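Side-chain contacts in lectin (Cicer arietinum, PDB 3V6N), which agglutinates red blood cells as a plant albumin with a four-bladed hemopexin-type beta-propeller fold that holds calcium and sodium ions: residues 28-33 against 37-42; 69-74 against 143-148; 75-78 against 83-86; 125-130 against 181-186. All coordinates share one frame; numbering follows the deposited sequence.

How the contacts relate
The four contacts sample a beta-propeller both within blades and between them. Contacts 1 and 3 are hairpin pairings of different blades, their centres about 23 Å apart; contacts 2 and 4 join neighbouring blades through loops. Contact 3 is nested in the chain loop that contact 2 closes, and the two touch where T70 CG2 lies 3.6 Å from F76 CD2. R125 ties contact 4 to contact 2: its NE is 2.8 Å from T70 O and its NH2 makes a 2.9 Å salt bridge with E71 OE2. Contacts 1 and 4 meet at Y31 and Y186. Contact 3 lies near the ion-bearing centre, with the F78 side chain about 8 Å from the bound calcium.

Contact 1. Residues 28-33 against 37-42; sequences LLDYAP and NDKVLY
The carbonyl oxygen of L28 is gripped by two successive amides: L41 N donates to L28 O at 2.8 Å, and Y42 N adds a weak, longer bond of 3.4 Å to that oxygen. The first arrives almost in line with the carbonyl bond, at a C=O...N angle of 161°. In return L28 N donates to Y42 O, 2.9 Å away. Further along, D30 pairs with K39 in both directions, D30 N reaching K39 O at 2.9 Å and K39 N reaching D30 O.

Two residues, L41 and Y42, facing the single L28 define a classic beta bulge in this antiparallel hairpin, whose segments 28-30 and 39-41 run antiparallel, their axes at 139°. The L28 side chain lies against both bulge residues: its CB meets Y42 CB at 3.9 Å, while its CG approaches L41 CB. L29 sits on the other face, where CD1 comes 3.7 Å from K39 O and also approaches V40 CG2; the same leucine packs on L20 of strand 17-22.

D30 carries its carboxylate anti to the backbone N (chi1 -179°), beside its own carbonyl carbon, and OD1 accepts from A32 N in an Asx turn where the strand ends. Across the pair, K39 CG lies 3.8 Å from D30 CB. The opposite charges do not touch: D30 OD2 and K39 NZ stand 4.9 Å apart, so any attraction is probably loose. A32 CB rests against D38 N, and the D38 carboxylate turns to S219, which it meets through OD2.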
loop_
_atom_site.group_PDB
_atom_site.type_symbol
_atom_site.label_atom_id
_atom_site.label_comp_id
_atom_site.label_asym_id
_atom_site.label_seq_id
_atom_site.Cartn_x
_atom_site.Cartn_y
_atom_site.Cartn_z
ATOM N N LEU A 28 3.109 20.002 -13.135
ATOM C CA LEU A 28 2.200 21.069 -12.779
ATOM C C LEU A 28 2.056 21.951 -13.997
ATOM O O LEU A 28 3.050 22.506 -14.487
ATOM C CB LEU A 28 2.753 21.898 -11.612
ATOM C CG LEU A 28 2.010 23.214 -11.277
ATOM C CD1 LEU A 28 0.515 22.990 -11.066
ATOM C CD2 LEU A 28 2.644 23.886 -10.055
ATOM N N LEU A 29 0.818 22.088 -14.474
ATOM C CA LEU A 29 0.555 22.806 -15.712
ATOM C C LEU A 29 -0.287 24.073 -15.477
ATOM O O LEU A 29 -1.246 24.039 -14.697
ATOM C CB LEU A 29 -0.156 21.882 -16.718
ATOM C CG LEU A 29 -0.411 22.392 -18.143
ATOM C CD1 LEU A 29 0.855 22.402 -18.987
ATOM C CD2 LEU A 29 -1.468 21.530 -18.804
ATOM N N ASP A 30 0.109 25.177 -16.126
ATOM C CA ASP A 30 -0.784 26.308 -16.381
ATOM C C ASP A 30 -1.507 25.940 -17.660
ATOM O O ASP A 30 -0.931 25.980 -18.729
ATOM C CB ASP A 30 -0.001 27.608 -16.603
ATOM C CG ASP A 30 -0.911 28.822 -16.848
ATOM O OD1 ASP A 30 -2.039 28.700 -17.391
ATOM O OD2 ASP A 30 -0.485 29.927 -16.482
ATOM N N TYR A 31 -2.769 25.555 -17.555
ATOM C CA TYR A 31 -3.433 24.931 -18.703
ATOM C C TYR A 31 -4.172 25.911 -19.614
ATOM O O TYR A 31 -4.752 25.489 -20.614
ATOM C CB TYR A 31 -4.320 23.761 -18.259
ATOM C CG TYR A 31 -5.502 24.136 -17.397
ATOM C CD1 TYR A 31 -5.380 24.218 -16.005
ATOM C CD2 TYR A 31 -6.745 24.388 -17.970
ATOM C CE1 TYR A 31 -6.458 24.555 -15.217
ATOM C CE2 TYR A 31 -7.827 24.724 -17.194
ATOM C CZ TYR A 31 -7.684 24.797 -15.823
ATOM O OH TYR A 31 -8.776 25.115 -15.061
ATOM N N ALA A 32 -4.116 27.205 -19.282
ATOM C CA ALA A 32 -4.580 28.299 -20.152
ATOM C C ALA A 32 -5.894 28.021 -20.926
ATOM O O ALA A 32 -5.897 27.891 -22.160
ATOM C CB ALA A 32 -3.466 28.708 -21.100
ATOM N N PRO A 33 -7.018 27.920 -20.194
ATOM C CA PRO A 33 -8.332 27.663 -20.806
ATOM C C PRO A 33 -8.834 28.765 -21.765
ATOM O O PRO A 33 -9.686 28.484 -22.619
ATOM C CB PRO A 33 -9.266 27.553 -19.591
ATOM C CG PRO A 33 -8.568 28.329 -18.506
ATOM C CD PRO A 33 -7.108 28.024 -18.724
ATOM N N ASN A 37 -1.263 30.574 -24.104
ATOM C CA ASN A 37 -0.011 30.543 -23.340
ATOM C C ASN A 37 0.054 29.487 -22.224
ATOM O O ASN A 37 0.403 29.794 -21.084
ATOM C CB ASN A 37 0.308 31.929 -22.774
ATOM C CG ASN A 37 0.512 32.958 -23.862
ATOM O OD1 ASN A 37 -0.316 33.851 -24.044
ATOM N ND2 ASN A 37 1.602 32.821 -24.615
ATOM N N ASP A 38 -0.266 28.242 -22.561
ATOM C CA ASP A 38 -0.074 27.123 -21.625
ATOM C C ASP A 38 1.413 26.944 -21.350
ATOM O O ASP A 38 2.241 27.179 -22.226
ATOM C CB ASP A 38 -0.659 25.825 -22.185
ATOM C CG ASP A 38 -0.036 25.429 -23.505
ATOM O OD1 ASP A 38 -0.059 26.233 -24.441
ATOM O OD2 ASP A 38 0.471 24.305 -23.614
ATOM N N LYS A 39 1.751 26.558 -20.125
ATOM C CA LYS A 39 3.149 26.353 -19.758
ATOM C C LYS A 39 3.316 25.397 -18.588
ATOM O O LYS A 39 2.518 25.393 -17.647
ATOM C CB LYS A 39 3.868 27.677 -19.472
ATOM C CG LYS A 39 3.147 28.636 -18.544
ATOM C CD LYS A 39 4.098 29.737 -18.074
ATOM C CE LYS A 39 3.357 30.781 -17.238
ATOM N NZ LYS A 39 4.167 31.319 -16.102
ATOM N N VAL A 40 4.368 24.596 -18.668
ATOM C CA VAL A 40 4.735 23.659 -17.615
ATOM C C VAL A 40 5.419 24.458 -16.526
ATOM O O VAL A 40 6.481 25.037 -16.757
ATOM C CB VAL A 40 5.682 22.566 -18.150
ATOM C CG1 VAL A 40 6.231 21.710 -17.003
ATOM C CG2 VAL A 40 4.956 21.710 -19.184
ATOM N N LEU A 41 4.801 24.513 -15.351
ATOM C CA LEU A 41 5.333 25.313 -14.253
ATOM C C LEU A 41 6.279 24.527 -13.353
ATOM O O LEU A 41 7.043 25.111 -12.581
ATOM C CB LEU A 41 4.198 25.884 -13.412
ATOM C CG LEU A 41 3.218 26.841 -14.077
ATOM C CD1 LEU A 41 2.118 27.135 -13.070
ATOM C CD2 LEU A 41 3.912 28.128 -14.525
ATOM N N TYR A 42 6.205 23.206 -13.422
ATOM C CA TYR A 42 7.048 22.356 -12.576
ATOM C C TYR A 42 7.028 20.935 -13.109
ATOM O O TYR A 42 5.973 20.418 -13.485
ATOM C CB TYR A 42 6.564 22.375 -11.119
ATOM C CG TYR A 42 7.544 21.775 -10.146
ATOM C CD1 TYR A 42 8.608 22.532 -9.642
ATOM C CD2 TYR A 42 7.415 20.455 -9.716
ATOM C CE1 TYR A 42 9.517 21.987 -8.743
ATOM C CE2 TYR A 42 8.322 19.902 -8.819
ATOM C CZ TYR A 42 9.372 20.677 -8.340
ATOM O OH TYR A 42 10.268 20.145 -7.435
#

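Contact 2. Residues 69-74 against 143-148; sequences DTEYNE and IDYLTN
Between two neighbouring propeller blades, Y145, just beyond strand 139-144, reaches over to T70 in the loop joining strands 66-69 and 74-79. The threonine lies over one face of the tyrosine ring in a CH-pi contact: T70 CB is 3.8 Å from the Y145 ring centroid, 22° off the normal. It is displaced toward the hydroxyl-bearing rim, as its 3.5 Å approach to Y145 CZ indicates. T70 CG2 lies over the same face, 4.0 Å from Y145 CD2 and about as far from CG and CD1 of that ring.

The threonine is held in this attitude by its polar branch. With chi1 at 56°, OG1 sits between the backbone N and the carbonyl carbon and reaches E74 O at 2.7 Å, from well above the carbonyl plane. T70 N bonds to E74 O as well, at 3.0 Å, so one oxygen takes two donors from one residue and the methyl is left to meet the ring. E71 O closes the turn by accepting from E74 N.

The E71 carboxylate turns to R125, with which it forms a salt bridge. On the tyrosine's own side D144 OD1 takes T147 N at 3.0 Å, an Asx motif that shapes the turn after the strand. Such loop-to-turn packing between consecutive four-stranded sheets belongs to the blade interfaces of the hemopexin-type beta-propeller.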
loop_
_atom_site.group_PDB
_atom_site.type_symbol
_atom_site.label_atom_id
_atom_site.label_comp_id
_atom_site.label_asym_id
_atom_site.label_seq_id
_atom_site.Cartn_x
_atom_site.Cartn_y
_atom_site.Cartn_z
ATOM N N ASP A 69 -9.614 17.035 -6.547
ATOM C CA ASP A 69 -9.675 18.177 -5.647
ATOM C C ASP A 69 -10.897 18.064 -4.755
ATOM O O ASP A 69 -11.961 17.578 -5.183
ATOM C CB ASP A 69 -9.786 19.462 -6.482
ATOM C CG ASP A 69 -9.601 20.722 -5.650
ATOM O OD1 ASP A 69 -8.633 20.786 -4.839
ATOM O OD2 ASP A 69 -10.420 21.656 -5.814
ATOM N N THR A 70 -10.755 18.471 -3.500
ATOM C CA THR A 70 -11.922 18.535 -2.636
ATOM C C THR A 70 -12.247 20.009 -2.377
ATOM O O THR A 70 -13.048 20.588 -3.091
ATOM C CB THR A 70 -11.773 17.722 -1.318
ATOM O OG1 THR A 70 -10.601 18.149 -0.597
ATOM C CG2 THR A 70 -11.685 16.237 -1.612
ATOM N N GLU A 71 -11.611 20.589 -1.364
ATOM C CA GLU A 71 -11.743 21.994 -1.025
ATOM C C GLU A 71 -10.423 22.436 -0.410
ATOM O O GLU A 71 -9.637 21.614 0.075
ATOM C CB GLU A 71 -12.894 22.232 -0.029
ATOM C CG GLU A 71 -14.303 22.133 -0.627
ATOM C CD GLU A 71 -14.839 23.455 -1.158
ATOM O OE1 GLU A 71 -14.140 24.486 -1.039
ATOM O OE2 GLU A 71 -15.983 23.479 -1.673
ATOM N N TYR A 72 -10.202 23.744 -0.431
ATOM C CA TYR A 72 -8.964 24.341 0.028
ATOM C C TYR A 72 -7.807 23.738 -0.740
ATOM O O TYR A 72 -7.822 23.711 -1.978
ATOM C CB TYR A 72 -8.818 24.198 1.545
ATOM C CG TYR A 72 -9.957 24.888 2.240
ATOM C CD1 TYR A 72 -11.015 24.157 2.786
ATOM C CD2 TYR A 72 -10.013 26.284 2.290
ATOM C CE1 TYR A 72 -12.081 24.799 3.400
ATOM C CE2 TYR A 72 -11.071 26.935 2.902
ATOM C CZ TYR A 72 -12.103 26.193 3.457
ATOM O OH TYR A 72 -13.152 26.854 4.065
ATOM N N ASN A 73 -6.822 23.236 -0.024
ATOM C CA ASN A 73 -5.668 22.664 -0.689
ATOM C C ASN A 73 -5.600 21.158 -0.466
ATOM O O ASN A 73 -4.520 20.605 -0.351
ATOM C CB ASN A 73 -4.400 23.339 -0.161
ATOM C CG ASN A 73 -4.366 24.819 -0.464
ATOM O OD1 ASN A 73 -4.797 25.251 -1.530
ATOM N ND2 ASN A 73 -3.832 25.603 0.466
ATOM N N GLU A 74 -6.751 20.504 -0.389
ATOM C CA GLU A 74 -6.765 19.079 -0.100
ATOM C C GLU A 74 -7.303 18.275 -1.273
ATOM O O GLU A 74 -8.264 18.686 -1.910
ATOM C CB GLU A 74 -7.530 18.797 1.197
ATOM C CG GLU A 74 -6.957 19.547 2.402
ATOM C CD GLU A 74 -7.818 19.419 3.644
ATOM O OE1 GLU A 74 -8.712 18.560 3.680
ATOM O OE2 GLU A 74 -7.594 20.180 4.603
ATOM N N ILE A 143 -20.821 10.900 -5.672
ATOM C CA ILE A 143 -20.719 10.874 -4.207
ATOM C C ILE A 143 -20.626 12.269 -3.621
ATOM O O ILE A 143 -20.330 13.229 -4.325
ATOM C CB ILE A 143 -19.496 10.060 -3.698
ATOM C CG1 ILE A 143 -18.174 10.811 -3.987
ATOM C CG2 ILE A 143 -19.496 8.669 -4.318
ATOM C CD1 ILE A 143 -16.996 10.400 -3.122
ATOM N N ASP A 144 -20.895 12.366 -2.328
ATOM C CA ASP A 144 -20.650 13.581 -1.561
ATOM C C ASP A 144 -19.488 13.215 -0.652
ATOM O O ASP A 144 -19.628 12.335 0.208
ATOM C CB ASP A 144 -21.901 13.966 -0.755
ATOM C CG ASP A 144 -21.711 15.218 0.100
ATOM O OD1 ASP A 144 -20.662 15.403 0.744
ATOM O OD2 ASP A 144 -22.643 16.027 0.154
ATOM N N TYR A 145 -18.339 13.859 -0.846
ATOM C CA TYR A 145 -17.159 13.509 -0.031
ATOM C C TYR A 145 -17.256 14.002 1.439
ATOM O O TYR A 145 -16.638 13.422 2.318
ATOM C CB TYR A 145 -15.836 13.947 -0.714
ATOM C CG TYR A 145 -15.543 15.427 -0.575
ATOM C CD1 TYR A 145 -15.800 16.314 -1.624
ATOM C CD2 TYR A 145 -15.043 15.941 0.628
ATOM C CE1 TYR A 145 -15.559 17.673 -1.479
ATOM C CE2 TYR A 145 -14.806 17.294 0.784
ATOM C CZ TYR A 145 -15.065 18.152 -0.270
ATOM O OH TYR A 145 -14.810 19.500 -0.095
ATOM N N LEU A 146 -18.037 15.051 1.703
ATOM C CA LEU A 146 -18.163 15.579 3.074
ATOM C C LEU A 146 -18.993 14.648 3.968
ATOM O O LEU A 146 -18.596 14.328 5.086
ATOM C CB LEU A 146 -18.757 16.993 3.074
ATOM C CG LEU A 146 -18.524 17.931 4.282
ATOM C CD1 LEU A 146 -17.079 18.431 4.329
ATOM C CD2 LEU A 146 -19.465 19.138 4.256
ATOM N N THR A 147 -20.138 14.203 3.469
ATOM C CA THR A 147 -20.998 13.320 4.257
ATOM C C THR A 147 -20.704 11.838 4.005
ATOM O O THR A 147 -21.255 10.972 4.685
ATOM C CB THR A 147 -22.473 13.608 3.989
ATOM O OG1 THR A 147 -22.764 13.293 2.629
ATOM C CG2 THR A 147 -22.775 15.089 4.232
ATOM N N ASN A 148 -19.835 11.560 3.034
ATOM C CA ASN A 148 -19.414 10.197 2.709
ATOM C C ASN A 148 -20.610 9.344 2.222
ATOM O O ASN A 148 -20.877 8.247 2.728
ATOM C CB ASN A 148 -18.695 9.580 3.914
ATOM C CG ASN A 148 -17.756 8.462 3.535
ATOM O OD1 ASN A 148 -16.948 8.595 2.622
ATOM N ND2 ASN A 148 -17.848 7.349 4.246
#

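Contact 3. Residues 75-78 against 83-86; sequences AFIF and CARI
F78 and C83 form the tight end of this pairing, a non-hydrogen-bonded antiparallel pair whose CA atoms are only 4.2 Å apart. C83 CB lies over the face of the F78 ring, 3.9 Å from its centroid and 30° off the normal, with F78 CD1 the nearest ring atom at 3.4 Å. The cysteine sulfur stands farther off, C83 SG being 5.0 Å from that centroid in an oblique sulfur-aromatic contact. I104 and M107 of helix 104-107 pack on this end, on F78 and C83 respectively.

The opposite sheet face, carrying A75, I77, A84 and I86, is also buried. There I77 CG2 meets I86 CD1 at 4.0 Å, the two isoleucines crossing at about a right angle, and I77 CG1 borders A84 CB.

R85 marks the looser, partly solvent-exposed side. Its CB sits over the F76 ring face, 4.0 Å from CE1, and bends at chi2 and chi3 (-147° and -70°) fold the chain back, so that F76 CZ lies about 4.2 Å above the centre of the guanidinium plane. The ring and guanidinium planes stand well off parallel, so the contact is a tilted one. An ion pair from R85 to E74 is long and weak.

Four backbone bonds fix the register; the shortest runs from I86 N to A75 O at 2.8 Å. F78 also packs on D65, a calcium ligand, which places this end of the hairpin formed by the middle strands of a four-stranded blade near the axial metal site of the beta-propeller.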
loop_
_atom_site.group_PDB
_atom_site.type_symbol
_atom_site.label_atom_id
_atom_site.label_comp_id
_atom_site.label_asym_id
_atom_site.label_seq_id
_atom_site.Cartn_x
_atom_site.Cartn_y
_atom_site.Cartn_z
ATOM N N ALA A 75 -6.669 17.139 -1.554
ATOM C CA ALA A 75 -7.088 16.237 -2.639
ATOM C C ALA A 75 -7.077 14.767 -2.206
ATOM O O ALA A 75 -6.284 14.383 -1.353
ATOM C CB ALA A 75 -6.177 16.425 -3.837
ATOM N N PHE A 76 -7.970 13.961 -2.782
ATOM C CA PHE A 76 -7.909 12.512 -2.628
ATOM C C PHE A 76 -7.038 11.992 -3.755
ATOM O O PHE A 76 -7.175 12.412 -4.910
ATOM C CB PHE A 76 -9.298 11.844 -2.679
ATOM C CG PHE A 76 -10.013 11.797 -1.340
ATOM C CD1 PHE A 76 -9.705 10.821 -0.397
ATOM C CD2 PHE A 76 -10.995 12.737 -1.030
ATOM C CE1 PHE A 76 -10.347 10.792 0.837
ATOM C CE2 PHE A 76 -11.640 12.725 0.200
ATOM C CZ PHE A 76 -11.318 11.748 1.139
ATOM N N ILE A 77 -6.117 11.107 -3.416
ATOM C CA ILE A 77 -5.275 10.465 -4.428
ATOM C C ILE A 77 -5.484 8.954 -4.282
ATOM O O ILE A 77 -5.847 8.484 -3.205
ATOM C CB ILE A 77 -3.782 10.892 -4.297
ATOM C CG1 ILE A 77 -3.240 10.502 -2.914
ATOM C CG2 ILE A 77 -3.627 12.400 -4.572
ATOM C CD1 ILE A 77 -1.729 10.562 -2.797
ATOM N N PHE A 78 -5.304 8.204 -5.359
ATOM C CA PHE A 78 -5.503 6.756 -5.324
ATOM C C PHE A 78 -4.341 6.028 -5.973
ATOM O O PHE A 78 -3.674 6.577 -6.837
ATOM C CB PHE A 78 -6.776 6.353 -6.078
ATOM C CG PHE A 78 -8.043 6.919 -5.499
ATOM C CD1 PHE A 78 -8.913 6.109 -4.799
ATOM C CD2 PHE A 78 -8.358 8.268 -5.651
ATOM C CE1 PHE A 78 -10.089 6.629 -4.277
ATOM C CE2 PHE A 78 -9.529 8.796 -5.137
ATOM C CZ PHE A 78 -10.397 7.973 -4.450
ATOM N N CYS A 83 -6.210 4.570 -1.061
ATOM C CA CYS A 83 -6.359 5.999 -1.236
ATOM C C CYS A 83 -5.863 6.784 -0.019
ATOM O O CYS A 83 -5.659 6.222 1.059
ATOM C CB CYS A 83 -7.819 6.357 -1.543
ATOM S SG CYS A 83 -8.986 5.834 -0.284
ATOM N N ALA A 84 -5.658 8.078 -0.209
ATOM C CA ALA A 84 -5.252 8.954 0.887
ATOM C C ALA A 84 -5.807 10.353 0.658
ATOM O O ALA A 84 -6.052 10.748 -0.490
ATOM C CB ALA A 84 -3.723 8.989 1.021
ATOM N N ARG A 85 -6.028 11.086 1.744
ATOM C CA ARG A 85 -6.359 12.509 1.647
ATOM C C ARG A 85 -5.095 13.323 1.922
ATOM O O ARG A 85 -4.467 13.164 2.974
ATOM C CB ARG A 85 -7.466 12.884 2.636
ATOM C CG ARG A 85 -8.022 14.280 2.391
ATOM C CD ARG A 85 -8.439 14.952 3.688
ATOM N NE ARG A 85 -9.628 14.386 4.332
ATOM C CZ ARG A 85 -10.901 14.754 4.107
ATOM N NH1 ARG A 85 -11.207 15.681 3.194
ATOM N NH2 ARG A 85 -11.893 14.174 4.797
ATOM N N ILE A 86 -4.692 14.164 0.977
ATOM C CA ILE A 86 -3.473 14.948 1.179
ATOM C C ILE A 86 -3.685 16.470 1.151
ATOM O O ILE A 86 -4.625 16.972 0.534
ATOM C CB ILE A 86 -2.343 14.597 0.174
ATOM C CG1 ILE A 86 -2.791 14.856 -1.285
ATOM C CG2 ILE A 86 -1.815 13.184 0.400
ATOM C CD1 ILE A 86 -1.629 14.989 -2.255
#

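Contact 4. Residues 125-130 against 181-186; sequences RSTKGK and KTNEAY
Chi1 of T127 is 49°, which sets OG1 between the backbone N and the carbonyl carbon, and chi1 of N183 is -72°, which swings its amide beside its own backbone N; together these bring T127 OG1 to N183 OD1. The hydroxyl donates to the amide oxygen over 2.6 Å. It arrives at a C=O...O angle of 160°, tilted only slightly from the amide plane, so it lies close to the carbonyl direction. The two side chains cross at about a right angle. The contact is small and at the surface, with T127 and T182 exposed and N183 partly so.

The methyl branch of T127 supports the same meeting. T127 CG2 lies 3.4 Å from N183 OD1 and 3.6 Å from N183 N, and it also meets the methyl of T182, CG2 to CG2 at 3.9 Å. P200 packs on S126 and T127 nearby.

Both partners stand in turns that lead into strands of neighbouring propeller blades, in successive predicted hemopexin repeats. On the first side S126 OG accepts from K128 N at 2.9 Å, an ST turn that shapes the backbone around T127. Farther back in that loop, R125 NH1 reaches G129 O at 2.8 Å, the oxygen lying near the guanidinium plane, while NH2 makes a weak second bond to that carbonyl. R125 also bonds the preceding blade, through a salt bridge to E71 and a hydrogen bond to T70 O.

N183 occupies the third position of a type II beta turn from K181 to E184, with positive phi. E184 N closes that turn on K181 O at 3.2 Å, and N183 is held through its backbone to F198.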
loop_
_atom_site.group_PDB
_atom_site.type_symbol
_atom_site.label_atom_id
_atom_site.label_comp_id
_atom_site.label_asym_id
_atom_site.label_seq_id
_atom_site.Cartn_x
_atom_site.Cartn_y
_atom_site.Cartn_z
ATOM N N ARG A 125 -14.158 16.770 -9.665
ATOM C CA ARG A 125 -14.936 17.533 -8.698
ATOM C C ARG A 125 -16.082 18.281 -9.377
ATOM O O ARG A 125 -15.849 19.050 -10.310
ATOM C CB ARG A 125 -13.997 18.508 -7.951
ATOM C CG ARG A 125 -14.645 19.426 -6.939
ATOM C CD ARG A 125 -15.052 18.705 -5.666
ATOM N NE ARG A 125 -15.223 19.678 -4.590
ATOM C CZ ARG A 125 -16.368 20.278 -4.277
ATOM N NH1 ARG A 125 -17.489 20.019 -4.961
ATOM N NH2 ARG A 125 -16.389 21.155 -3.282
ATOM N N SER A 126 -17.311 18.041 -8.921
ATOM C CA SER A 126 -18.485 18.782 -9.411
ATOM C C SER A 126 -18.483 20.253 -8.981
ATOM O O SER A 126 -17.791 20.625 -8.029
ATOM C CB SER A 126 -19.782 18.117 -8.910
ATOM O OG SER A 126 -20.938 18.802 -9.372
ATOM N N THR A 127 -19.248 21.094 -9.684
ATOM C CA THR A 127 -19.551 22.448 -9.180
ATOM C C THR A 127 -20.597 22.415 -8.057
ATOM O O THR A 127 -20.683 23.352 -7.261
ATOM C CB THR A 127 -20.067 23.393 -10.288
ATOM O OG1 THR A 127 -21.108 22.736 -11.031
ATOM C CG2 THR A 127 -18.934 23.785 -11.236
ATOM N N LYS A 128 -21.384 21.341 -7.983
ATOM C CA LYS A 128 -22.483 21.272 -7.003
ATOM C C LYS A 128 -22.018 20.779 -5.641
ATOM O O LYS A 128 -21.444 19.691 -5.530
ATOM C CB LYS A 128 -23.638 20.405 -7.523
ATOM C CG LYS A 128 -24.833 20.310 -6.570
ATOM C CD LYS A 128 -25.864 19.295 -7.057
ATOM C CE LYS A 128 -26.926 19.026 -5.993
ATOM N NZ LYS A 128 -27.832 20.192 -5.764
ATOM N N GLY A 129 -22.261 21.594 -4.612
ATOM C CA GLY A 129 -21.951 21.255 -3.215
ATOM C C GLY A 129 -20.604 20.576 -3.048
ATOM O O GLY A 129 -19.581 21.085 -3.506
ATOM N N LYS A 130 -20.608 19.418 -2.398
ATOM C CA LYS A 130 -19.377 18.668 -2.151
ATOM C C LYS A 130 -19.385 17.392 -2.994
ATOM O O LYS A 130 -18.937 16.342 -2.548
ATOM C CB LYS A 130 -19.250 18.330 -0.663
ATOM C CG LYS A 130 -19.314 19.537 0.281
ATOM C CD LYS A 130 -17.996 20.289 0.287
ATOM C CE LYS A 130 -17.830 21.195 1.497
ATOM N NZ LYS A 130 -18.595 22.462 1.314
ATOM N N LYS A 181 -13.126 27.131 -15.174
ATOM C CA LYS A 181 -14.316 27.680 -15.841
ATOM C C LYS A 181 -15.517 26.821 -15.452
ATOM O O LYS A 181 -15.513 25.605 -15.679
ATOM C CB LYS A 181 -14.142 27.722 -17.363
ATOM C CG LYS A 181 -12.931 28.521 -17.842
ATOM C CD LYS A 181 -12.939 29.970 -17.330
ATOM C CE LYS A 181 -11.668 30.744 -17.691
ATOM N NZ LYS A 181 -11.491 30.962 -19.164
ATOM N N THR A 182 -16.517 27.454 -14.834
ATOM C CA THR A 182 -17.690 26.751 -14.274
ATOM C C THR A 182 -18.320 25.746 -15.237
ATOM O O THR A 182 -18.560 26.050 -16.393
ATOM C CB THR A 182 -18.783 27.742 -13.806
ATOM O OG1 THR A 182 -18.251 28.575 -12.777
ATOM C CG2 THR A 182 -19.998 27.007 -13.250
ATOM N N ASN A 183 -18.572 24.549 -14.723
ATOM C CA ASN A 183 -19.302 23.494 -15.430
ATOM C C ASN A 183 -18.566 22.951 -16.657
ATOM O O ASN A 183 -19.191 22.427 -17.576
ATOM C CB ASN A 183 -20.735 23.949 -15.781
ATOM C CG ASN A 183 -21.652 24.027 -14.562
ATOM O OD1 ASN A 183 -21.446 23.347 -13.549
ATOM N ND2 ASN A 183 -22.686 24.852 -14.663
ATOM N N GLU A 184 -17.242 23.087 -16.672
ATOM C CA GLU A 184 -16.410 22.407 -17.663
ATOM C C GLU A 184 -15.441 21.458 -16.985
ATOM O O GLU A 184 -15.032 21.670 -15.835
ATOM C CB GLU A 184 -15.639 23.387 -18.552
ATOM C CG GLU A 184 -16.514 24.117 -19.555
ATOM C CD GLU A 184 -15.735 24.953 -20.549
ATOM O OE1 GLU A 184 -14.485 24.816 -20.681
ATOM O OE2 GLU A 184 -16.404 25.754 -21.230
ATOM N N ALA A 185 -15.090 20.411 -17.719
ATOM C CA ALA A 185 -14.205 19.376 -17.248
ATOM C C ALA A 185 -13.475 18.799 -18.455
ATOM O O ALA A 185 -13.971 18.870 -19.592
ATOM C CB ALA A 185 -14.998 18.300 -16.524
ATOM N N TYR A 186 -12.295 18.245 -18.202
ATOM C CA TYR A 186 -11.514 17.581 -19.223
ATOM C C TYR A 186 -11.493 16.082 -18.948
ATOM O O TYR A 186 -11.313 15.652 -17.805
ATOM C CB TYR A 186 -10.082 18.115 -19.250
ATOM C CG TYR A 186 -9.963 19.591 -19.592
ATOM C CD1 TYR A 186 -9.724 20.015 -20.906
ATOM C CD2 TYR A 186 -10.090 20.565 -18.604
ATOM C CE1 TYR A 186 -9.615 21.370 -21.217
ATOM C CE2 TYR A 186 -9.986 21.909 -18.910
ATOM C CZ TYR A 186 -9.740 22.306 -20.212
ATOM O OH TYR A 186 -9.630 23.648 -20.489
#